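Local coordinates for protein alpha-fucosidase GH29 (Fusarium graminearum, PDB 4PSR) that probably hydrolyses alpha-1,6-linked fucose from the reducing-end N-acetylglucosamine of glycoprotein glycans, as a retaining-type GH29 alpha-L-fucosidase with a TIM-barrel catalytic domain, at residues T376-N387 with G400-K411; N427-N437 with Q466-P476. All blocks are in the same frame, centred on the assembly; numbering follows the deposited sequence.

Contact 1 of 2, residues T376-N387 with G400-K411; sequences TRAWDIYGEGPN and GNSSDIRFTRNK. With NAG (2-acetamido-2-deoxy-beta-D-glucopyranose), chain E.
At the edge of the antiparallel sheet of the C-terminal domain, short strand 383-384 runs along strand 405-409, with E384 and I405 a hydrogen-bonded pair. Beyond it D404 ties down the N-glycosylation site. D404 OD2 receives N387 ND2 on its syn lone pair at 2.7 Å, nearly straight at 170°, and N401 N on the anti lone pair; OD1 takes N387 N. The N387 amide and D404 carboxylate planes stand 65° apart. N401 OD1 accepts from S403 N, an Asx turn, and N401 ND2 carries the NAG at C1; N387 ND2 adds a weak bond to NAG O5 at 3.3 Å. R406 NH2 reaches N387 O at 3.0 Å, in both the guanidinium and carbonyl planes, while R406 NE is paired with D331. W379 turns its six-membered edge to the F407 face, a T-shaped stack, centroids 4.8 Å apart. E384 OE2 meets that ring's edge, 3.4 Å from F407 CZ; it also bonds N433 ND2, and OE1 bonds K432 N. R409 bends at chi2 (90°), laying its guanidinium over R377 CB while R409 NE bonds A378 O at 3.1 Å. This is the antiparallel edge pair of the C-terminal beta-sandwich, its N-glycan on the type I turn leading into the second strand.

Contact 2 of 2, residues N427-N437 with Q466-P476; sequences NLVSVKNLGSN and QSKDALDITLP
Strands 428-431 and 471-474 pair antiparallel in the smaller sheet of the C-terminal beta domain, their short axes 4.6 Å apart. V429 with I473 and V431 with L471 are the hydrogen-bonded pairs, and their side chains fall on the face turned to strand 485-491. At the end of strand 428-431, V431 O accepts from L471 N and L434 N, from opposite faces of its plane. V429 CG2 touches L475 CD1 at 4.0 Å, V431 CG2 approaches I473 CD1, and L434 lies alongside L471, pointing the same way, with CB on CB. L487 and L489 pack against this apolar layer, and V431 also meets I405 and F407 of the larger sheet.

On the other face L428 and S430 stand near D472. D472 can be followed outward: CB rests near L428 CD1 at 3.9 Å; CG sits anti to the carbonyl carbon (chi1 -63°), which sends the carboxylate toward the neighbouring strand; OD1 accepts from S430 OG at 2.5 Å, on its anti side and 16° out of the carboxylate plane; OD2 lies 2.9 Å from S467 OG, whose proton may go elsewhere. L428 CD1 meanwhile lies over the backbone, 3.3 Å from I473 O.

Past the strands, G435 passes close over A470, and the backbones are joined by S436 N to S467 O and N437 N to K468 O. The extended chain of Q466 carries NE2 to L434 O, the bond lying close to its amide plane, and NE2 also serves V440 O. At the far end N427 ND2 reaches L475 O at 3.1 Å, strongly bent at 136° and from above the carbonyl plane.

From the N terminus the chain completes the eight-stranded barrel and helix 353-369 before contact 1, where 376-387 turns back through a loop without helix or strand to meet 400-411. Strand 415-420 then continues the larger antiparallel sheet of the C-terminal domain. From 427-437 an excursion runs through strands 445-451 and 458-460 and returns along 464-466 into 466-476. Contact 1 closes before contact 2 opens, so the loops neither nest nor cross. Their centres lie about 14 Å apart, and E384 bridges them: E384 OE1 is 2.7 Å from K432 N and E384 OE2 2.8 Å from N433 ND2, both probable hydrogen bonds. Contact 1 forms the larger sheet's edge, its R377 (to E22 and D26) and R406 (to D331) salt-bridged to the barrel domain; contact 2 builds the smaller sheet facing it.

Contact 1 of 2, residues T376-N387 with G400-K411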
loop_
_atom_site.group_PDB
_atom_site.type_symbol
_atom_site.label_atom_id
_atom_site.label_comp_id
_atom_site.label_asym_id
_atom_site.label_seq_id
_atom_site.Cartn_x
_atom_site.Cartn_y
_atom_site.Cartn_z
ATOM N N THR A 376 -11.696 8.992 5.805
ATOM C CA THR A 376 -11.132 9.411 7.088
ATOM C C THR A 376 -9.646 9.758 6.926
ATOM O O THR A 376 -9.061 9.560 5.861
ATOM C CB THR A 376 -11.251 8.321 8.193
ATOM O OG1 THR A 376 -10.397 7.190 7.899
ATOM C CG2 THR A 376 -12.692 7.853 8.399
ATOM N N ARG A 377 -9.065 10.306 7.973
ATOM C CA ARG A 377 -7.640 10.547 8.039
ATOM C C ARG A 377 -7.120 10.022 9.375
ATOM O O ARG A 377 -7.861 9.870 10.369
ATOM C CB ARG A 377 -7.351 12.048 7.941
ATOM C CG ARG A 377 -7.765 12.717 6.628
ATOM C CD ARG A 377 -6.929 12.196 5.465
ATOM N NE ARG A 377 -7.278 12.845 4.191
ATOM C CZ ARG A 377 -8.201 12.412 3.341
ATOM N NH1 ARG A 377 -8.906 11.309 3.556
ATOM N NH2 ARG A 377 -8.447 13.080 2.224
ATOM N N ALA A 378 -5.822 9.780 9.425
ATOM C CA ALA A 378 -5.181 9.338 10.631
ATOM C C ALA A 378 -5.286 10.405 11.710
ATOM O O ALA A 378 -5.326 11.615 11.425
ATOM C CB ALA A 378 -3.705 9.041 10.324
ATOM N N TRP A 379 -5.321 9.949 12.953
ATOM C CA TRP A 379 -5.224 10.832 14.115
ATOM C C TRP A 379 -3.729 11.143 14.308
ATOM O O TRP A 379 -2.961 10.929 13.388
ATOM C CB TRP A 379 -5.812 10.133 15.329
ATOM C CG TRP A 379 -6.192 11.033 16.469
ATOM C CD1 TRP A 379 -6.562 12.345 16.393
ATOM C CD2 TRP A 379 -6.274 10.667 17.848
ATOM N NE1 TRP A 379 -6.866 12.820 17.657
ATOM C CE2 TRP A 379 -6.676 11.814 18.567
ATOM C CE3 TRP A 379 -6.004 9.493 18.550
ATOM C CZ2 TRP A 379 -6.847 11.807 19.942
ATOM C CZ3 TRP A 379 -6.196 9.481 19.929
ATOM C CH2 TRP A 379 -6.609 10.647 20.605
ATOM N N ASP A 380 -3.297 11.646 15.470
ATOM C CA ASP A 380 -1.857 11.806 15.685
ATOM C C ASP A 380 -1.244 10.601 16.380
ATOM O O ASP A 380 -0.038 10.516 16.506
ATOM C CB ASP A 380 -1.492 13.098 16.426
ATOM C CG ASP A 380 -1.798 14.356 15.599
ATOM O OD1 ASP A 380 -1.515 14.411 14.376
ATOM O OD2 ASP A 380 -2.368 15.295 16.180
ATOM N N ILE A 381 -2.093 9.692 16.859
ATOM C CA ILE A 381 -1.667 8.444 17.479
ATOM C C ILE A 381 -2.441 7.339 16.778
ATOM O O ILE A 381 -3.652 7.464 16.610
ATOM C CB ILE A 381 -1.991 8.460 18.992
ATOM C CG1 ILE A 381 -1.179 9.561 19.700
ATOM C CG2 ILE A 381 -1.709 7.085 19.616
ATOM C CD1 ILE A 381 -1.660 9.860 21.115
ATOM N N TYR A 382 -1.769 6.296 16.290
ATOM C CA TYR A 382 -2.468 5.337 15.408
ATOM C C TYR A 382 -3.344 4.337 16.158
ATOM O O TYR A 382 -4.316 3.832 15.614
ATOM C CB TYR A 382 -1.521 4.581 14.471
ATOM C CG TYR A 382 -0.639 3.600 15.145
ATOM C CD1 TYR A 382 -1.071 2.316 15.412
ATOM C CD2 TYR A 382 0.649 3.962 15.506
ATOM C CE1 TYR A 382 -0.229 1.402 16.057
ATOM C CE2 TYR A 382 1.476 3.087 16.136
ATOM C CZ TYR A 382 1.044 1.825 16.400
ATOM O OH TYR A 382 1.904 0.957 17.028
ATOM N N GLY A 383 -2.979 4.023 17.396
ATOM C CA GLY A 383 -3.634 2.933 18.104
ATOM C C GLY A 383 -3.016 2.659 19.456
ATOM O O GLY A 383 -2.063 3.329 19.886
ATOM N N GLU A 384 -3.565 1.636 20.101
ATOM C CA GLU A 384 -3.104 1.154 21.407
ATOM C C GLU A 384 -3.258 -0.352 21.503
ATOM O O GLU A 384 -4.130 -0.924 20.872
ATOM C CB GLU A 384 -3.932 1.754 22.548
ATOM C CG GLU A 384 -4.062 3.242 22.524
ATOM C CD GLU A 384 -5.005 3.810 23.603
ATOM O OE1 GLU A 384 -5.511 3.056 24.474
ATOM O OE2 GLU A 384 -5.213 5.036 23.562
ATOM N N GLY A 385 -2.440 -0.970 22.346
ATOM C CA GLY A 385 -2.603 -2.383 22.656
ATOM C C GLY A 385 -1.348 -3.195 22.397
ATOM O O GLY A 385 -0.362 -2.681 21.892
ATOM N N PRO A 386 -1.392 -4.486 22.753
ATOM C CA PRO A 386 -0.220 -5.357 22.723
ATOM C C PRO A 386 0.119 -5.922 21.352
ATOM O O PRO A 386 1.310 -6.205 21.102
ATOM C CB PRO A 386 -0.615 -6.475 23.690
ATOM C CG PRO A 386 -2.092 -6.547 23.598
ATOM C CD PRO A 386 -2.537 -5.121 23.424
ATOM N N ASN A 387 -0.870 -6.077 20.472
ATOM C CA ASN A 387 -0.632 -6.697 19.165
ATOM C C ASN A 387 -0.248 -5.639 18.131
ATOM O O ASN A 387 -1.055 -4.775 17.772
ATOM C CB ASN A 387 -1.842 -7.515 18.747
ATOM C CG ASN A 387 -2.115 -8.672 19.717
ATOM O OD1 ASN A 387 -1.266 -9.553 19.885
ATOM N ND2 ASN A 387 -3.275 -8.670 20.354
ATOM N N GLY A 400 -5.286 -8.888 15.736
ATOM C CA GLY A 400 -5.523 -8.355 17.058
ATOM C C GLY A 400 -6.716 -8.991 17.752
ATOM O O GLY A 400 -7.305 -9.966 17.282
ATOM N N ASN A 401 -7.031 -8.437 18.909
ATOM C CA ASN A 401 -8.161 -8.873 19.705
ATOM C C ASN A 401 -8.757 -7.692 20.473
ATOM O O ASN A 401 -8.433 -6.515 20.201
ATOM C CB ASN A 401 -7.752 -10.041 20.627
ATOM C CG ASN A 401 -6.689 -9.656 21.661
ATOM O OD1 ASN A 401 -6.473 -8.498 21.964
ATOM N ND2 ASN A 401 -6.060 -10.674 22.260
ATOM N N SER A 402 -9.616 -7.989 21.448
ATOM C CA SER A 402 -10.283 -6.927 22.186
ATOM C C SER A 402 -9.343 -6.015 22.975
ATOM O O SER A 402 -9.764 -4.957 23.437
ATOM C CB SER A 402 -11.342 -7.522 23.118
ATOM O OG SER A 402 -10.710 -8.220 24.177
ATOM N N SER A 403 -8.071 -6.400 23.108
ATOM C CA SER A 403 -7.068 -5.565 23.769
ATOM C C SER A 403 -6.503 -4.439 22.885
ATOM O O SER A 403 -5.768 -3.578 23.353
ATOM C CB SER A 403 -5.890 -6.432 24.233
ATOM O OG SER A 403 -6.282 -7.351 25.255
ATOM N N ASP A 404 -6.872 -4.452 21.603
ATOM C CA ASP A 404 -6.260 -3.574 20.596
ATOM C C ASP A 404 -7.269 -2.603 20.028
ATOM O O ASP A 404 -8.397 -2.992 19.720
ATOM C CB ASP A 404 -5.694 -4.400 19.444
ATOM C CG ASP A 404 -4.696 -5.438 19.904
ATOM O OD1 ASP A 404 -3.656 -5.005 20.462
ATOM O OD2 ASP A 404 -4.944 -6.637 19.643
ATOM N N ILE A 405 -6.877 -1.339 19.918
ATOM C CA ILE A 405 -7.667 -0.356 19.192
ATOM C C ILE A 405 -6.839 0.397 18.157
ATOM O O ILE A 405 -5.623 0.598 18.313
ATOM C CB ILE A 405 -8.384 0.653 20.127
ATOM C CG1 ILE A 405 -7.385 1.348 21.056
ATOM C CG2 ILE A 405 -9.481 -0.057 20.920
ATOM C CD1 ILE A 405 -7.999 2.408 21.956
ATOM N N ARG A 406 -7.523 0.796 17.089
ATOM C CA ARG A 406 -6.942 1.630 16.027
ATOM C C ARG A 406 -7.834 2.861 15.846
ATOM O O ARG A 406 -9.069 2.770 15.883
ATOM C CB ARG A 406 -6.822 0.864 14.713
ATOM C CG ARG A 406 -5.843 -0.323 14.786
ATOM C CD ARG A 406 -4.430 0.143 15.036
ATOM N NE ARG A 406 -3.447 -0.945 15.052
ATOM C CZ ARG A 406 -3.132 -1.660 16.120
ATOM N NH1 ARG A 406 -3.714 -1.460 17.290
ATOM N NH2 ARG A 406 -2.211 -2.610 16.015
ATOM N N PHE A 407 -7.218 4.008 15.654
ATOM C CA PHE A 407 -7.933 5.276 15.563
ATOM C C PHE A 407 -8.012 5.771 14.116
ATOM O O PHE A 407 -7.051 5.627 13.340
ATOM C CB PHE A 407 -7.184 6.341 16.363
ATOM C CG PHE A 407 -7.064 6.052 17.837
ATOM C CD1 PHE A 407 -8.198 6.039 18.658
ATOM C CD2 PHE A 407 -5.831 5.853 18.403
ATOM C CE1 PHE A 407 -8.067 5.811 20.024
ATOM C CE2 PHE A 407 -5.700 5.613 19.775
ATOM C CZ PHE A 407 -6.820 5.602 20.580
ATOM N N THR A 408 -9.116 6.418 13.767
ATOM C CA THR A 408 -9.204 7.222 12.551
ATOM C C THR A 408 -10.082 8.427 12.916
ATOM O O THR A 408 -10.766 8.398 13.950
ATOM C CB THR A 408 -9.856 6.462 11.385
ATOM O OG1 THR A 408 -11.097 5.893 11.832
ATOM C CG2 THR A 408 -8.952 5.356 10.824
ATOM N N ARG A 409 -10.066 9.486 12.115
ATOM C CA ARG A 409 -10.888 10.656 12.441
ATOM C C ARG A 409 -11.487 11.260 11.188
ATOM O O ARG A 409 -11.042 10.976 10.078
ATOM C CB ARG A 409 -10.124 11.668 13.301
ATOM C CG ARG A 409 -8.763 12.084 12.802
ATOM C CD ARG A 409 -8.885 13.264 11.923
ATOM N NE ARG A 409 -7.620 13.703 11.329
ATOM C CZ ARG A 409 -7.561 14.691 10.446
ATOM N NH1 ARG A 409 -8.679 15.303 10.092
ATOM N NH2 ARG A 409 -6.405 15.050 9.904
ATOM N N ASN A 410 -12.539 12.059 11.344
ATOM C CA ASN A 410 -13.166 12.674 10.166
ATOM C C ASN A 410 -12.392 13.907 9.693
ATOM O O ASN A 410 -11.525 14.426 10.385
ATOM C CB ASN A 410 -14.658 12.960 10.406
ATOM C CG ASN A 410 -14.909 14.041 11.440
ATOM O OD1 ASN A 410 -14.002 14.542 12.091
ATOM N ND2 ASN A 410 -16.197 14.380 11.611
ATOM N N LYS A 411 -12.717 14.351 8.486
ATOM C CA LYS A 411 -12.053 15.541 7.912
ATOM C C LYS A 411 -12.318 16.812 8.706
ATOM O O LYS A 411 -11.462 17.686 8.759
ATOM C CB LYS A 411 -12.458 15.765 6.451
ATOM C CG LYS A 411 -12.031 14.620 5.522
ATOM C CD LYS A 411 -12.389 14.906 4.084
ATOM C CE LYS A 411 -11.945 13.751 3.200
ATOM N NZ LYS A 411 -12.257 13.983 1.778
HETATM C C1 NAG E . -5.196 -10.508 23.388
HETATM C C2 NAG E . -5.471 -11.536 24.473
HETATM C C3 NAG E . -4.540 -11.295 25.654
HETATM C C4 NAG E . -3.095 -11.288 25.177
HETATM C C5 NAG E . -2.914 -10.313 24.013
HETATM C C6 NAG E . -1.532 -10.380 23.410
HETATM C C7 NAG E . -7.720 -12.497 24.732
HETATM C C8 NAG E . -9.119 -12.258 25.215
HETATM N N2 NAG E . -6.864 -11.483 24.895
HETATM O O3 NAG E . -4.718 -12.327 26.622
HETATM O O4 NAG E . -2.226 -10.888 26.228
HETATM O O5 NAG E . -3.837 -10.618 22.962
HETATM O O6 NAG E . -1.257 -11.678 22.895
HETATM O O7 NAG E . -7.381 -13.561 24.229
HETATM O O HOH W 1 -3.952 12.827 9.428
HETATM O O HOH W 2 -4.797 7.239 13.417
HETATM O O HOH W 3 -2.463 -2.910 19.325
#

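Contact 2 of 2, residues N427-N437 with Q466-P476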
loop_
_atom_site.group_PDB
_atom_site.type_symbol
_atom_site.label_atom_id
_atom_site.label_comp_id
_atom_site.label_asym_id
_atom_site.label_seq_id
_atom_site.Cartn_x
_atom_site.Cartn_y
_atom_site.Cartn_z
ATOM N N ASN A 427 -16.943 -6.242 28.564
ATOM C CA ASN A 427 -17.764 -5.145 28.080
ATOM C C ASN A 427 -17.161 -3.768 28.277
ATOM O O ASN A 427 -17.885 -2.777 28.382
ATOM C CB ASN A 427 -19.166 -5.231 28.680
ATOM C CG ASN A 427 -20.138 -5.802 27.703
ATOM O OD1 ASN A 427 -20.159 -7.013 27.458
ATOM N ND2 ASN A 427 -20.915 -4.939 27.088
ATOM N N LEU A 428 -15.830 -3.709 28.280
ATOM C CA LEU A 428 -15.116 -2.468 28.536
ATOM C C LEU A 428 -14.103 -2.207 27.422
ATOM O O LEU A 428 -13.348 -3.113 27.061
ATOM C CB LEU A 428 -14.388 -2.559 29.889
ATOM C CG LEU A 428 -13.664 -1.326 30.426
ATOM C CD1 LEU A 428 -14.625 -0.171 30.574
ATOM C CD2 LEU A 428 -13.014 -1.633 31.767
ATOM N N VAL A 429 -14.110 -0.977 26.890
ATOM C CA VAL A 429 -13.036 -0.468 26.042
ATOM C C VAL A 429 -12.376 0.685 26.800
ATOM O O VAL A 429 -13.045 1.662 27.136
ATOM C CB VAL A 429 -13.568 0.017 24.685
ATOM C CG1 VAL A 429 -12.421 0.562 23.851
ATOM C CG2 VAL A 429 -14.274 -1.104 23.918
ATOM N N SER A 430 -11.079 0.567 27.086
ATOM C CA SER A 430 -10.332 1.612 27.787
ATOM C C SER A 430 -9.367 2.290 26.825
ATOM O O SER A 430 -8.443 1.647 26.316
ATOM C CB SER A 430 -9.564 1.043 28.975
ATOM O OG SER A 430 -10.489 0.555 29.940
ATOM N N VAL A 431 -9.602 3.574 26.564
ATOM C CA VAL A 431 -8.792 4.356 25.630
ATOM C C VAL A 431 -7.759 5.142 26.423
ATOM O O VAL A 431 -8.067 6.202 26.982
ATOM C CB VAL A 431 -9.676 5.294 24.767
ATOM C CG1 VAL A 431 -8.850 5.967 23.687
ATOM C CG2 VAL A 431 -10.860 4.518 24.163
ATOM N N LYS A 432 -6.528 4.645 26.474
ATOM C CA LYS A 432 -5.509 5.283 27.295
ATOM C C LYS A 432 -5.240 6.726 26.911
ATOM O O LYS A 432 -4.976 7.575 27.770
ATOM C CB LYS A 432 -4.211 4.496 27.255
ATOM C CG LYS A 432 -4.335 3.119 27.879
ATOM C CD LYS A 432 -2.998 2.358 27.795
ATOM C CE LYS A 432 -2.998 1.101 28.655
ATOM N NZ LYS A 432 -3.122 1.419 30.107
ATOM N N ASN A 433 -5.270 7.016 25.613
ATOM C CA ASN A 433 -4.943 8.347 25.152
ATOM C C ASN A 433 -6.033 9.386 25.340
ATOM O O ASN A 433 -5.865 10.523 24.926
ATOM C CB ASN A 433 -4.419 8.312 23.700
ATOM C CG ASN A 433 -3.019 7.768 23.627
ATOM O OD1 ASN A 433 -2.068 8.424 24.039
ATOM N ND2 ASN A 433 -2.888 6.546 23.153
ATOM N N LEU A 434 -7.134 8.997 25.988
ATOM C CA LEU A 434 -8.167 9.949 26.383
ATOM C C LEU A 434 -8.383 9.936 27.902
ATOM O O LEU A 434 -9.382 10.489 28.377
ATOM C CB LEU A 434 -9.473 9.671 25.637
ATOM C CG LEU A 434 -9.436 9.894 24.105
ATOM C CD1 LEU A 434 -10.746 9.424 23.509
ATOM C CD2 LEU A 434 -9.156 11.350 23.755
ATOM N N GLY A 435 -7.453 9.322 28.635
ATOM C CA GLY A 435 -7.481 9.330 30.102
ATOM C C GLY A 435 -6.961 10.651 30.660
ATOM O O GLY A 435 -6.555 11.529 29.911
ATOM N N SER A 436 -6.971 10.785 31.985
ATOM C CA SER A 436 -6.527 12.025 32.603
ATOM C C SER A 436 -5.017 12.175 32.516
ATOM O O SER A 436 -4.504 13.294 32.430
ATOM C CB SER A 436 -7.006 12.125 34.059
ATOM O OG SER A 436 -8.413 12.259 34.109
ATOM N N ASN A 437 -4.295 11.057 32.519
ATOM C CA ASN A 437 -2.837 11.104 32.388
ATOM C C ASN A 437 -2.464 11.723 31.048
ATOM O O ASN A 437 -1.424 12.367 30.908
ATOM C CB ASN A 437 -2.192 9.715 32.484
ATOM C CG ASN A 437 -2.148 9.181 33.897
ATOM O OD1 ASN A 437 -2.364 9.919 34.857
ATOM N ND2 ASN A 437 -1.845 7.892 34.036
ATOM N N GLN A 466 -13.664 8.689 33.118
ATOM C CA GLN A 466 -12.272 8.973 32.795
ATOM C C GLN A 466 -11.394 8.751 34.019
ATOM O O GLN A 466 -11.408 9.550 34.953
ATOM C CB GLN A 466 -12.122 10.419 32.303
ATOM C CG GLN A 466 -10.749 10.741 31.761
ATOM C CD GLN A 466 -10.546 12.208 31.472
ATOM O OE1 GLN A 466 -10.992 13.078 32.228
ATOM N NE2 GLN A 466 -9.851 12.494 30.375
ATOM N N SER A 467 -10.629 7.667 34.013
ATOM C CA SER A 467 -9.620 7.427 35.034
ATOM C C SER A 467 -8.304 8.062 34.611
ATOM O O SER A 467 -8.204 8.593 33.490
ATOM C CB SER A 467 -9.447 5.914 35.253
ATOM O OG SER A 467 -8.946 5.250 34.084
ATOM N N LYS A 468 -7.304 8.036 35.492
ATOM C CA LYS A 468 -5.945 8.417 35.131
ATOM C C LYS A 468 -5.478 7.652 33.918
ATOM O O LYS A 468 -4.893 8.226 33.002
ATOM C CB LYS A 468 -4.984 8.133 36.280
ATOM C CG LYS A 468 -5.175 9.034 37.458
ATOM C CD LYS A 468 -4.309 8.574 38.617
ATOM C CE LYS A 468 -2.834 8.810 38.357
ATOM N NZ LYS A 468 -2.014 8.359 39.516
ATOM N N ASP A 469 -5.738 6.352 33.916
ATOM C CA ASP A 469 -5.190 5.473 32.894
ATOM C C ASP A 469 -5.916 5.594 31.553
ATOM O O ASP A 469 -5.289 5.411 30.509
ATOM C CB ASP A 469 -5.237 4.019 33.364
ATOM C CG ASP A 469 -4.256 3.721 34.496
ATOM O OD1 ASP A 469 -3.277 4.476 34.677
ATOM O OD2 ASP A 469 -4.464 2.710 35.199
ATOM N N ALA A 470 -7.209 5.903 31.562
ATOM C CA ALA A 470 -8.007 5.818 30.332
ATOM C C ALA A 470 -9.408 6.386 30.395
ATOM O O ALA A 470 -10.018 6.479 31.462
ATOM C CB ALA A 470 -8.130 4.343 29.918
ATOM N N LEU A 471 -9.956 6.699 29.230
ATOM C CA LEU A 471 -11.403 6.794 29.097
ATOM C C LEU A 471 -11.962 5.376 29.060
ATOM O O LEU A 471 -11.725 4.618 28.109
ATOM C CB LEU A 471 -11.816 7.563 27.841
ATOM C CG LEU A 471 -13.280 7.543 27.400
ATOM C CD1 LEU A 471 -14.210 8.047 28.515
ATOM C CD2 LEU A 471 -13.525 8.367 26.129
ATOM N N ASP A 472 -12.709 5.023 30.104
ATOM C CA ASP A 472 -13.244 3.686 30.277
ATOM C C ASP A 472 -14.700 3.644 29.837
ATOM O O ASP A 472 -15.574 4.188 30.511
ATOM C CB ASP A 472 -13.097 3.269 31.748
ATOM C CG ASP A 472 -11.652 3.198 32.185
ATOM O OD1 ASP A 472 -10.850 2.543 31.485
ATOM O OD2 ASP A 472 -11.300 3.804 33.220
ATOM N N ILE A 473 -14.952 2.991 28.707
ATOM C CA ILE A 473 -16.249 2.970 28.050
ATOM C C ILE A 473 -16.938 1.615 28.256
ATOM O O ILE A 473 -16.393 0.569 27.904
ATOM C CB ILE A 473 -16.085 3.216 26.536
ATOM C CG1 ILE A 473 -15.371 4.554 26.292
ATOM C CG2 ILE A 473 -17.428 3.175 25.834
ATOM C CD1 ILE A 473 -14.990 4.828 24.805
ATOM N N THR A 474 -18.151 1.641 28.800
ATOM C CA THR A 474 -18.958 0.431 28.961
ATOM C C THR A 474 -19.840 0.212 27.746
ATOM O O THR A 474 -20.653 1.059 27.387
ATOM C CB THR A 474 -19.838 0.543 30.207
ATOM O OG1 THR A 474 -18.987 0.635 31.352
ATOM C CG2 THR A 474 -20.738 -0.674 30.352
ATOM N N LEU A 475 -19.683 -0.933 27.098
ATOM C CA LEU A 475 -20.378 -1.170 25.841
ATOM C C LEU A 475 -21.848 -1.524 26.049
ATOM O O LEU A 475 -22.193 -2.143 27.058
ATOM C CB LEU A 475 -19.687 -2.295 25.069
ATOM C CG LEU A 475 -18.256 -1.983 24.605
ATOM C CD1 LEU A 475 -17.626 -3.245 24.041
ATOM C CD2 LEU A 475 -18.264 -0.879 23.560
ATOM N N PRO A 476 -22.703 -1.159 25.075
ATOM C CA PRO A 476 -24.088 -1.646 25.050
ATOM C C PRO A 476 -24.113 -3.093 24.589
ATOM O O PRO A 476 -23.058 -3.740 24.458
ATOM C CB PRO A 476 -24.770 -0.719 24.031
ATOM C CG PRO A 476 -23.654 -0.355 23.061
ATOM C CD PRO A 476 -22.416 -0.265 23.936
HETATM O O HOH W 4 -4.290 8.471 30.230
HETATM O O HOH W 5 -9.457 10.847 35.925
HETATM O O HOH W 6 -1.262 5.455 32.594
HETATM O O HOH W 7 -1.275 6.050 36.310
#